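Local coordinates for uncharacterized protein (Bacteroides ovatus CL02T12C04, PDB 6PTM) that probably hydrolyses carrageenan chains from their ends, as an exo-carrageenase of glycoside hydrolase family 42, at residues Tyr493-Ile498 / Gly706-Val711; Val721-Ile726 / Ala731-Ser736; Thr756-Val759 / Val765-Leu768. One frame throughout, in Å; residues are numbered along the deposited sequence.

Contact 1: Tyr493-Ile498 / Gly706-Val711; sequences YWLATI and GCEWRV. With EDO (1,2-ethanediol), chain E; EDO (1,2-ethanediol), chain F.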
ATOM      1  N   TYR A 493       7.957   3.868   6.595  1.00 12.03           N
ATOM      2  CA  TYR A 493       7.827   2.400   6.687  1.00 13.45           C
ATOM      3  C   TYR A 493       7.127   2.097   8.008  1.00 12.76           C
ATOM      4  O   TYR A 493       6.337   1.169   8.096  1.00 12.85           O
ATOM      5  CB  TYR A 493       9.170   1.686   6.519  1.00 13.80           C
ATOM      6  CG  TYR A 493       9.537   1.490   5.077  1.00 13.67           C
ATOM      7  CD1 TYR A 493      10.117   2.522   4.361  1.00 13.78           C
ATOM      8  CD2 TYR A 493       9.255   0.319   4.409  1.00 13.94           C
ATOM      9  CE1 TYR A 493      10.408   2.390   3.012  1.00 14.77           C
ATOM     10  CE2 TYR A 493       9.575   0.160   3.064  1.00 14.94           C
ATOM     11  CZ  TYR A 493      10.130   1.211   2.355  1.00 14.17           C
ATOM     12  OH  TYR A 493      10.440   1.097   1.035  1.00 16.61           O
ATOM     13  N   TRP A 494       7.430   2.883   9.029  1.00 12.21           N
ATOM     14  CA  TRP A 494       6.833   2.656  10.363  1.00 12.33           C
ATOM     15  C   TRP A 494       5.315   2.902  10.255  1.00 12.72           C
ATOM     16  O   TRP A 494       4.496   2.052  10.700  1.00 11.33           O
ATOM     17  CB  TRP A 494       7.511   3.565  11.400  1.00 11.93           C
ATOM     18  CG  TRP A 494       7.058   3.267  12.790  1.00 12.06           C
ATOM     19  CD1 TRP A 494       5.909   3.677  13.380  1.00 12.00           C
ATOM     20  CD2 TRP A 494       7.742   2.454  13.757  1.00 12.50           C
ATOM     21  NE1 TRP A 494       5.830   3.187  14.649  1.00 12.65           N
ATOM     22  CE2 TRP A 494       6.942   2.439  14.914  1.00 12.05           C
ATOM     23  CE3 TRP A 494       8.949   1.760  13.756  1.00 12.34           C
ATOM     24  CZ2 TRP A 494       7.305   1.729  16.045  1.00 12.61           C
ATOM     25  CZ3 TRP A 494       9.316   1.058  14.874  1.00 12.23           C
ATOM     26  CH2 TRP A 494       8.497   1.034  16.001  1.00 12.96           C
ATOM     27  N   LEU A 495       4.941   4.058   9.709  1.00 12.02           N
ATOM     28  CA  LEU A 495       3.523   4.451   9.613  1.00 11.99           C
ATOM     29  C   LEU A 495       2.756   3.425   8.760  1.00 12.12           C
ATOM     30  O   LEU A 495       1.693   2.930   9.199  1.00 10.83           O
ATOM     31  CB  LEU A 495       3.462   5.879   9.056  1.00 13.08           C
ATOM     32  CG  LEU A 495       2.072   6.456   8.831  1.00 12.74           C
ATOM     33  CD1 LEU A 495       1.330   6.630  10.142  1.00 13.37           C
ATOM     34  CD2 LEU A 495       2.179   7.757   8.038  1.00 15.10           C
ATOM     35  N   ALA A 496       3.289   3.064   7.589  1.00 11.86           N
ATOM     36  CA  ALA A 496       2.638   2.096   6.692  1.00 12.51           C
ATOM     37  C   ALA A 496       2.424   0.771   7.447  1.00 12.94           C
ATOM     38  O   ALA A 496       1.322   0.152   7.319  1.00 11.52           O
ATOM     39  CB  ALA A 496       3.448   1.896   5.439  1.00 13.50           C
ATOM     40  N   THR A 497       3.397   0.383   8.267  1.00 12.08           N
ATOM     41  CA  THR A 497       3.320  -0.881   9.030  1.00 13.06           C
ATOM     42  C   THR A 497       2.240  -0.771  10.110  1.00 12.87           C
ATOM     43  O   THR A 497       1.463  -1.731  10.268  1.00 12.73           O
ATOM     44  CB  THR A 497       4.685  -1.299   9.588  1.00 12.43           C
ATOM     45  OG1 THR A 497       5.580  -1.372   8.478  1.00 11.87           O
ATOM     46  CG2 THR A 497       4.537  -2.633  10.281  1.00 12.89           C
ATOM     47  N   ILE A 498       2.145   0.369  10.788  1.00 12.88           N
ATOM     48  CA  ILE A 498       1.044   0.596  11.762  1.00 13.98           C
ATOM     49  C   ILE A 498      -0.319   0.377  11.066  1.00 13.56           C
ATOM     50  O   ILE A 498      -1.236  -0.177  11.710  1.00 13.69           O
ATOM     51  CB  ILE A 498       1.170   1.969  12.430  1.00 14.58           C
ATOM     52  CG1 ILE A 498       2.390   2.014  13.368  1.00 15.92           C
ATOM     53  CG2 ILE A 498      -0.140   2.355  13.120  1.00 13.70           C
ATOM     54  CD1 ILE A 498       2.314   1.119  14.574  1.00 16.00           C
ATOM     55  N   GLY A 706      -0.962  17.135  12.805  1.00 17.84           N
ATOM     56  CA  GLY A 706      -0.211  16.204  11.938  1.00 15.74           C
ATOM     57  C   GLY A 706       0.231  14.934  12.648  1.00 14.73           C
ATOM     58  O   GLY A 706       0.789  14.064  11.977  1.00 13.88           O
ATOM     59  N   CYS A 707       0.111  14.863  13.976  1.00 14.74           N
ATOM     60  CA  CYS A 707       0.585  13.697  14.754  1.00 14.76           C
ATOM     61  C   CYS A 707      -0.534  12.674  14.834  1.00 14.78           C
ATOM     62  O   CYS A 707      -1.527  12.901  15.576  1.00 13.30           O
ATOM     63  CB  CYS A 707       1.055  14.105  16.140  1.00 15.68           C
ATOM     64  SG  CYS A 707       2.569  15.076  16.077  1.00 16.10           S
ATOM     65  N   GLU A 708      -0.396  11.590  14.070  1.00 14.11           N
ATOM     66  CA  GLU A 708      -1.311  10.445  14.203  1.00 13.22           C
ATOM     67  C   GLU A 708      -0.826   9.603  15.372  1.00 12.74           C
ATOM     68  O   GLU A 708       0.323   9.170  15.339  1.00 11.02           O
ATOM     69  CB  GLU A 708      -1.313   9.601  12.933  1.00 14.14           C
ATOM     70  CG  GLU A 708      -2.457   8.609  12.929  1.00 14.93           C
ATOM     71  CD  GLU A 708      -2.313   7.513  11.887  1.00 15.83           C
ATOM     72  OE1 GLU A 708      -1.475   6.586  12.102  1.00 17.18           O
ATOM     73  OE2 GLU A 708      -2.980   7.632  10.855  1.00 16.03           O
ATOM     74  N   TRP A 709      -1.689   9.371  16.351  1.00 12.49           N
ATOM     75  CA  TRP A 709      -1.312   8.664  17.596  1.00 12.88           C
ATOM     76  C   TRP A 709      -2.266   7.507  17.886  1.00 13.68           C
ATOM     77  O   TRP A 709      -3.430   7.523  17.368  1.00 13.29           O
ATOM     78  CB  TRP A 709      -1.187   9.635  18.754  1.00 12.82           C
ATOM     79  CG  TRP A 709      -2.416  10.405  19.067  1.00 12.78           C
ATOM     80  CD1 TRP A 709      -2.853  11.523  18.439  1.00 13.23           C
ATOM     81  CD2 TRP A 709      -3.290  10.191  20.182  1.00 13.26           C
ATOM     82  NE1 TRP A 709      -4.001  11.971  19.037  1.00 13.74           N
ATOM     83  CE2 TRP A 709      -4.274  11.197  20.131  1.00 13.22           C
ATOM     84  CE3 TRP A 709      -3.350   9.237  21.196  1.00 13.90           C
ATOM     85  CZ2 TRP A 709      -5.289  11.296  21.077  1.00 13.39           C
ATOM     86  CZ3 TRP A 709      -4.383   9.298  22.104  1.00 14.37           C
ATOM     87  CH2 TRP A 709      -5.338  10.312  22.043  1.00 14.25           C
ATOM     88  N   ARG A 710      -1.747   6.498  18.598  1.00 13.84           N
ATOM     89  CA  ARG A 710      -2.491   5.283  18.979  1.00 13.15           C
ATOM     90  C   ARG A 710      -2.027   4.877  20.370  1.00 13.85           C
ATOM     91  O   ARG A 710      -0.898   5.187  20.734  1.00 13.71           O
ATOM     92  CB  ARG A 710      -2.221   4.138  17.997  1.00 14.60           C
ATOM     93  CG  ARG A 710      -2.620   4.412  16.551  1.00 14.65           C
ATOM     94  CD  ARG A 710      -4.123   4.601  16.326  1.00 15.21           C
ATOM     95  NE  ARG A 710      -4.412   4.856  14.905  1.00 16.20           N
ATOM     96  CZ  ARG A 710      -4.377   3.936  13.936  1.00 17.61           C
ATOM     97  NH1 ARG A 710      -4.068   2.666  14.195  1.00 16.96           N
ATOM     98  NH2 ARG A 710      -4.610   4.301  12.684  1.00 18.33           N
ATOM     99  N   VAL A 711      -2.887   4.194  21.116  1.00 13.63           N
ATOM    100  CA  VAL A 711      -2.564   3.700  22.468  1.00 14.22           C
ATOM    101  C   VAL A 711      -3.052   2.263  22.602  1.00 13.78           C
ATOM    102  O   VAL A 711      -4.241   2.019  22.309  1.00 15.20           O
ATOM    103  CB  VAL A 711      -3.189   4.610  23.537  1.00 13.32           C
ATOM    104  CG1 VAL A 711      -2.737   4.184  24.936  1.00 14.09           C
ATOM    105  CG2 VAL A 711      -2.852   6.058  23.256  1.00 13.45           C
TER
HETATM  106  C1  EDO E 804      -6.551   0.694  25.596  1.00 31.47           C
HETATM  107  O1  EDO E 804      -6.399   0.375  24.224  1.00 35.76           O
HETATM  108  C2  EDO E 804      -5.798   1.939  25.874  1.00 29.46           C
HETATM  109  O2  EDO E 804      -6.238   3.096  25.177  1.00 23.20           O
HETATM  110  C1  EDO F 805      -9.067   2.560  22.743  1.00 29.98           C
HETATM  111  O1  EDO F 805      -8.707   1.203  23.044  1.00 33.46           O
HETATM  112  C2  EDO F 805      -8.052   3.238  21.914  1.00 28.55           C
HETATM  113  O2  EDO F 805      -6.823   3.525  22.585  1.00 22.50           O
HETATM  114  O   HOH W   1      -3.919   0.245  12.504  1.00 13.27           O
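L495 and I498, one helical turn apart, present their aliphatic branches to E708 and R710, alternate residues on the facing side of strand 707-711. L495 makes the closer approach: its CD1 methyl lies over one face of the E708 carboxylate, 3.4 Å from OE1, a van der Waals contact, brought there by a side chain whose CG is anti to the backbone N (chi1 178°). E708 comes from the strand with an extended chain, so the carboxylate arrives beside the helix. The I498 and R710 side chains pass alongside, heading opposite ways, with I498 CG2 4.1 Å from R710 NH1 and meeting the guanidinium obliquely.

Helix 486-498 connects parallel strands 466-471 and 503-506 in a beta-alpha-beta unit of what is probably the catalytic barrel, as in family 42 enzymes, while strand 707-715 is an outer strand of the C-terminal beta-sandwich. The contact joins two domains.

Its polar part works without a direct hydrogen bond between the segments. Water 1 accepts from R710 NH1 at 3.0 Å, in the guanidinium plane, and lies 2.8 Å from I498 O at the end of the helix. R710 NH2 and E708 OE1 are 3.9 Å apart, a long salt bridge in which no N-H is aimed at the oxygen. The carboxylate is held by H499 NE2 on OE1 and N591 ND2 on OE2, which fixes its rotation beside the L495 methyl.

Contact 2: Val721-Ile726 / Ala731-Ser736; sequences VNIVNI and ATVSMS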
ATOM      1  N   VAL A 721       2.310   3.947  23.585  1.00 14.22           N
ATOM      2  CA  VAL A 721       1.794   5.088  22.774  1.00 13.90           C
ATOM      3  C   VAL A 721       2.623   5.167  21.501  1.00 14.05           C
ATOM      4  O   VAL A 721       3.856   5.202  21.606  1.00 15.23           O
ATOM      5  CB  VAL A 721       1.865   6.406  23.550  1.00 14.45           C
ATOM      6  CG1 VAL A 721       1.388   7.574  22.702  1.00 13.85           C
ATOM      7  CG2 VAL A 721       1.093   6.310  24.861  1.00 14.64           C
ATOM      8  N   ASN A 722       1.973   5.178  20.344  1.00 14.79           N
ATOM      9  CA  ASN A 722       2.635   5.296  19.033  1.00 13.53           C
ATOM     10  C   ASN A 722       2.293   6.677  18.475  1.00 13.16           C
ATOM     11  O   ASN A 722       1.093   7.015  18.433  1.00 11.78           O
ATOM     12  CB  ASN A 722       2.158   4.189  18.105  1.00 14.13           C
ATOM     13  CG  ASN A 722       2.784   4.314  16.732  1.00 14.75           C
ATOM     14  OD1 ASN A 722       3.952   4.002  16.575  1.00 14.08           O
ATOM     15  ND2 ASN A 722       2.050   4.879  15.790  1.00 15.44           N
ATOM     16  N   ILE A 723       3.293   7.463  18.078  1.00 13.44           N
ATOM     17  CA  ILE A 723       3.044   8.812  17.492  1.00 13.94           C
ATOM     18  C   ILE A 723       3.916   8.930  16.264  1.00 14.59           C
ATOM     19  O   ILE A 723       5.127   8.651  16.391  1.00 14.74           O
ATOM     20  CB  ILE A 723       3.332   9.964  18.461  1.00 14.03           C
ATOM     21  CG1 ILE A 723       2.749   9.733  19.848  1.00 14.47           C
ATOM     22  CG2 ILE A 723       2.832  11.255  17.853  1.00 15.71           C
ATOM     23  CD1 ILE A 723       3.169  10.812  20.844  1.00 15.86           C
ATOM     24  N   VAL A 724       3.324   9.319  15.132  1.00 13.40           N
ATOM     25  CA  VAL A 724       4.105   9.712  13.933  1.00 13.86           C
ATOM     26  C   VAL A 724       3.672  11.122  13.541  1.00 13.78           C
ATOM     27  O   VAL A 724       2.486  11.345  13.350  1.00 13.08           O
ATOM     28  CB  VAL A 724       3.885   8.725  12.776  1.00 12.67           C
ATOM     29  CG1 VAL A 724       4.781   9.062  11.603  1.00 12.91           C
ATOM     30  CG2 VAL A 724       4.053   7.300  13.237  1.00 12.77           C
ATOM     31  N   ASN A 725       4.629  12.032  13.402  1.00 15.25           N
ATOM     32  CA  ASN A 725       4.343  13.394  12.906  1.00 15.32           C
ATOM     33  C   ASN A 725       4.313  13.352  11.376  1.00 15.07           C
ATOM     34  O   ASN A 725       5.389  13.297  10.754  1.00 15.60           O
ATOM     35  CB  ASN A 725       5.330  14.414  13.448  1.00 15.21           C
ATOM     36  CG  ASN A 725       4.937  15.826  13.087  1.00 14.96           C
ATOM     37  OD1 ASN A 725       3.830  16.064  12.600  1.00 14.65           O
ATOM     38  ND2 ASN A 725       5.822  16.773  13.350  1.00 14.27           N
ATOM     39  N   ILE A 726       3.104  13.373  10.816  1.00 15.72           N
ATOM     40  CA  ILE A 726       2.830  13.391   9.353  1.00 18.10           C
ATOM     41  C   ILE A 726       2.826  14.862   8.924  1.00 16.26           C
ATOM     42  O   ILE A 726       2.853  15.116   7.731  1.00 14.93           O
ATOM     43  CB  ILE A 726       1.482  12.718   9.030  1.00 22.29           C
ATOM     44  CG1 ILE A 726       1.351  11.334   9.662  1.00 26.48           C
ATOM     45  CG2 ILE A 726       1.285  12.621   7.525  1.00 27.15           C
ATOM     46  CD1 ILE A 726      -0.073  10.760   9.585  1.00 28.21           C
ATOM     47  N   ALA A 731       5.853  19.646  15.870  1.00 18.14           N
ATOM     48  CA  ALA A 731       4.659  19.567  16.710  1.00 19.38           C
ATOM     49  C   ALA A 731       5.125  19.296  18.138  1.00 19.35           C
ATOM     50  O   ALA A 731       6.078  18.534  18.321  1.00 20.00           O
ATOM     51  CB  ALA A 731       3.756  18.472  16.169  1.00 20.06           C
ATOM     52  N   THR A 732       4.474  19.921  19.106  1.00 18.63           N
ATOM     53  CA  THR A 732       4.610  19.589  20.539  1.00 19.50           C
ATOM     54  C   THR A 732       3.407  18.752  20.964  1.00 18.83           C
ATOM     55  O   THR A 732       2.273  19.227  20.804  1.00 20.90           O
ATOM     56  CB  THR A 732       4.700  20.855  21.393  1.00 19.64           C
ATOM     57  OG1 THR A 732       5.921  21.475  21.015  1.00 19.35           O
ATOM     58  CG2 THR A 732       4.647  20.536  22.869  1.00 21.36           C
ATOM     59  N   VAL A 733       3.624  17.518  21.415  1.00 19.10           N
ATOM     60  CA  VAL A 733       2.526  16.668  21.949  1.00 17.71           C
ATOM     61  C   VAL A 733       2.537  16.833  23.461  1.00 18.83           C
ATOM     62  O   VAL A 733       3.599  16.854  24.060  1.00 19.47           O
ATOM     63  CB  VAL A 733       2.574  15.183  21.535  1.00 17.86           C
ATOM     64  CG1 VAL A 733       2.290  15.014  20.050  1.00 19.22           C
ATOM     65  CG2 VAL A 733       3.870  14.508  21.906  1.00 18.17           C
ATOM     66  N   SER A 734       1.356  16.889  24.046  1.00 17.99           N
ATOM     67  CA  SER A 734       1.182  16.919  25.501  1.00 19.41           C
ATOM     68  C   SER A 734       0.271  15.754  25.914  1.00 17.50           C
ATOM     69  O   SER A 734      -0.846  15.633  25.363  1.00 16.80           O
ATOM     70  CB  SER A 734       0.653  18.284  25.905  1.00 19.16           C
ATOM     71  OG  SER A 734       0.427  18.213  27.278  1.00 24.81           O
ATOM     72  N   MET A 735       0.725  14.916  26.835  1.00 17.19           N
ATOM     73  CA  MET A 735       0.005  13.662  27.207  1.00 18.37           C
ATOM     74  C   MET A 735      -0.490  13.728  28.660  1.00 17.36           C
ATOM     75  O   MET A 735       0.216  14.279  29.497  1.00 17.71           O
ATOM     76  CB  MET A 735       0.933  12.454  27.061  1.00 18.36           C
ATOM     77  CG  MET A 735       1.452  12.244  25.655  1.00 20.20           C
ATOM     78  SD  MET A 735       2.354  10.666  25.566  1.00 22.85           S
ATOM     79  CE  MET A 735       3.547  10.922  26.873  1.00 22.10           C
ATOM     80  N   SER A 736      -1.671  13.191  28.935  1.00 17.50           N
ATOM     81  CA  SER A 736      -2.208  13.022  30.300  1.00 18.53           C
ATOM     82  C   SER A 736      -2.969  11.706  30.353  1.00 19.98           C
ATOM     83  O   SER A 736      -3.393  11.208  29.291  1.00 19.96           O
ATOM     84  CB  SER A 736      -3.089  14.176  30.703  1.00 18.92           C
ATOM     85  OG  SER A 736      -4.234  14.209  29.858  1.00 21.84           O
TER
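Strands 721-725 and 731-736 run antiparallel, at 161° between their directions, with their axes approaching to 9.6 Å. That is too far for backbone pairing, and no hydrogen bond passes between them: they belong to the two facing sheets of the C-terminal beta-sandwich. Because the short loop after I726 carries the chain from one sheet to the other, the unit is a beta-arch rather than a hairpin. The layers close up toward the turn, where N725 and A731 have their CA atoms 7.3 Å apart, compared with 9.8 Å for V721 and M735 at the open end.

The gap is filled by every second side chain of each strand. In the middle I723 and V733 reach for each other tip to tip, I723 CD1 lying 3.9 Å from V733 CG2. I723 has CG1 anti to the carbonyl carbon (chi1 -46°) and is extended beyond it, which carries the CD1 methyl across the interlayer space; CG2 of V733 sits between its own backbone N and carbonyl carbon. At the open end the contact is looser, with V721 CG1 4.3 Å from the thioether sulfur SD of M735.

At the turn the filling becomes polar. The N725 amide lies over the small A731 side chain, ND2 being 3.9 Å from A731 CB, and both its ends are used by the loop: OD1 accepts from G727 N, forming an Asx turn, and ND2 donates to S729 O.

Contact 3: Thr756-Val759 / Val765-Leu768; sequences TKIV and VQLL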
ATOM      1  N   THR A 756       6.158  13.960  29.526  1.00 19.32           N
ATOM      2  CA  THR A 756       4.728  14.044  29.121  1.00 19.81           C
ATOM      3  C   THR A 756       4.562  15.093  28.011  1.00 20.49           C
ATOM      4  O   THR A 756       3.480  15.098  27.372  1.00 18.70           O
ATOM      5  CB  THR A 756       3.839  14.286  30.342  1.00 20.33           C
ATOM      6  OG1 THR A 756       4.220  15.568  30.825  1.00 17.67           O
ATOM      7  CG2 THR A 756       3.995  13.210  31.403  1.00 20.20           C
ATOM      8  N   LYS A 757       5.601  15.890  27.729  1.00 19.62           N
ATOM      9  CA  LYS A 757       5.589  16.881  26.616  1.00 22.22           C
ATOM     10  C   LYS A 757       6.812  16.670  25.725  1.00 20.59           C
ATOM     11  O   LYS A 757       7.916  16.602  26.238  1.00 19.70           O
ATOM     12  CB  LYS A 757       5.558  18.313  27.142  1.00 25.55           C
ATOM     13  CG  LYS A 757       4.225  18.697  27.749  1.00 31.74           C
ATOM     14  CD  LYS A 757       4.080  20.188  28.129  1.00 36.59           C
ATOM     15  CE  LYS A 757       4.403  21.119  26.985  1.00 38.92           C
ATOM     16  NZ  LYS A 757       4.027  22.520  27.294  1.00 43.76           N
ATOM     17  N   ILE A 758       6.585  16.463  24.438  1.00 19.14           N
ATOM     18  CA  ILE A 758       7.621  16.008  23.472  1.00 18.53           C
ATOM     19  C   ILE A 758       7.458  16.813  22.191  1.00 17.21           C
ATOM     20  O   ILE A 758       6.332  17.003  21.736  1.00 16.65           O
ATOM     21  CB  ILE A 758       7.496  14.494  23.180  1.00 20.16           C
ATOM     22  CG1 ILE A 758       7.586  13.643  24.444  1.00 22.18           C
ATOM     23  CG2 ILE A 758       8.537  14.056  22.141  1.00 21.15           C
ATOM     24  CD1 ILE A 758       7.211  12.168  24.198  1.00 23.76           C
ATOM     25  N   VAL A 759       8.568  17.194  21.596  1.00 17.07           N
ATOM     26  CA  VAL A 759       8.617  17.822  20.258  1.00 17.96           C
ATOM     27  C   VAL A 759       8.897  16.727  19.242  1.00 17.06           C
ATOM     28  O   VAL A 759       9.904  16.011  19.398  1.00 16.35           O
ATOM     29  CB  VAL A 759       9.687  18.920  20.233  1.00 20.88           C
ATOM     30  CG1 VAL A 759       9.838  19.491  18.840  1.00 21.64           C
ATOM     31  CG2 VAL A 759       9.362  20.013  21.240  1.00 22.32           C
ATOM     32  N   VAL A 765       9.043   9.501  14.796  1.00 14.85           N
ATOM     33  CA  VAL A 765       8.274   8.365  15.361  1.00 14.09           C
ATOM     34  C   VAL A 765       8.580   8.359  16.846  1.00 14.41           C
ATOM     35  O   VAL A 765       9.773   8.302  17.205  1.00 14.45           O
ATOM     36  CB  VAL A 765       8.685   7.034  14.720  1.00 13.83           C
ATOM     37  CG1 VAL A 765       7.966   5.869  15.371  1.00 14.53           C
ATOM     38  CG2 VAL A 765       8.421   7.065  13.238  1.00 13.95           C
ATOM     39  N   GLN A 766       7.553   8.355  17.671  1.00 13.37           N
ATOM     40  CA  GLN A 766       7.721   8.093  19.109  1.00 14.54           C
ATOM     41  C   GLN A 766       7.022   6.779  19.462  1.00 15.24           C
ATOM     42  O   GLN A 766       5.886   6.544  18.989  1.00 13.27           O
ATOM     43  CB  GLN A 766       7.183   9.250  19.932  1.00 15.04           C
ATOM     44  CG  GLN A 766       8.067  10.478  19.843  1.00 15.32           C
ATOM     45  CD  GLN A 766       9.353  10.351  20.606  1.00 14.80           C
ATOM     46  OE1 GLN A 766       9.441   9.667  21.612  1.00 16.03           O
ATOM     47  NE2 GLN A 766      10.344  11.101  20.169  1.00 16.16           N
ATOM     48  N   LEU A 767       7.707   5.921  20.220  1.00 13.73           N
ATOM     49  CA  LEU A 767       7.056   4.711  20.779  1.00 13.71           C
ATOM     50  C   LEU A 767       7.410   4.678  22.264  1.00 13.75           C
ATOM     51  O   LEU A 767       8.570   4.469  22.608  1.00 13.16           O
ATOM     52  CB  LEU A 767       7.522   3.459  20.041  1.00 14.38           C
ATOM     53  CG  LEU A 767       6.799   2.167  20.416  1.00 13.75           C
ATOM     54  CD1 LEU A 767       5.383   2.145  19.877  1.00 13.76           C
ATOM     55  CD2 LEU A 767       7.583   0.972  19.902  1.00 15.11           C
ATOM     56  N   LEU A 768       6.409   4.922  23.082  1.00 13.18           N
ATOM     57  CA  LEU A 768       6.546   5.254  24.500  1.00 13.64           C
ATOM     58  C   LEU A 768       5.759   4.251  25.334  1.00 12.57           C
ATOM     59  O   LEU A 768       4.627   3.839  24.952  1.00 13.18           O
ATOM     60  CB  LEU A 768       5.977   6.648  24.721  1.00 13.89           C
ATOM     61  CG  LEU A 768       6.584   7.766  23.894  1.00 15.21           C
ATOM     62  CD1 LEU A 768       5.751   9.039  24.076  1.00 16.76           C
ATOM     63  CD2 LEU A 768       8.029   8.020  24.284  1.00 15.51           C
TER
HETATM   64  O   HOH W   2      10.463  13.439  18.420  1.00 23.25           O
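I758 bridges two layers here, meeting both Q766 and L768 of the strand in front of it. Segments 756-759 and 765-768 flank the short connection that takes the chain from the three-stranded sheet of the C-terminal beta-sandwich into the four-stranded one, so this is a beta-arch whose arms face each other across the interior. The two arms run in roughly opposite directions, I758 and Q766 having their CA atoms 9.0 Å apart, and each is hydrogen-bonded within its own sheet: I758 to V733, Q766 to I723.

The apolar part is one end-on meeting. I758 and L768 point at each other, and their CD1 methyls come to 3.5 Å, tighter than usual for two carbons. Both residues have the same first torsion, -57°, with the chain leaving opposite the carbonyl carbon, and both continue extended, so each delivers a terminal methyl into the middle of the sandwich. V733 lies alongside I758 and M735 beside L768, hemming in this pair.

A mixed contact lies nearer the turn. The other branch of I758, its CG2 methyl, sits over the face of the Q766 amide, 4.1 Å from CD and 4.0 Å from NE2. Bent at its second torsion (-73°), the Q766 chain turns to run along the layers and lays its amide flat beneath that methyl.

The polar link runs through a single water. Water 2 accepts from Q766 NE2 at 2.9 Å and donates to V759 O at 2.8 Å, tying the side chain of one layer to the backbone of the other.

All three contacts involve the C-terminal beta-sandwich, but only contact 1 leaves it, joining its four-stranded sheet to helix 486-498. Contacts 2 and 3, with centres about 5 Å apart, cross the same sandwich interior: strands 718-725 and 765-772 are neighbours in one sheet, 731-737 and 757-760 in the other. Contacts 1 and 2 are wholly buried; contact 1, about 14 Å from the chain centre, contains a carboxylate, a guanidinium and a bridging water, and contact 2 is mostly aliphatic, while contact 3, about 26 Å out, reaches a partly exposed glutamine. W494 couples them, donating from NE1 to N722 OD1 and packing on V765 and L767.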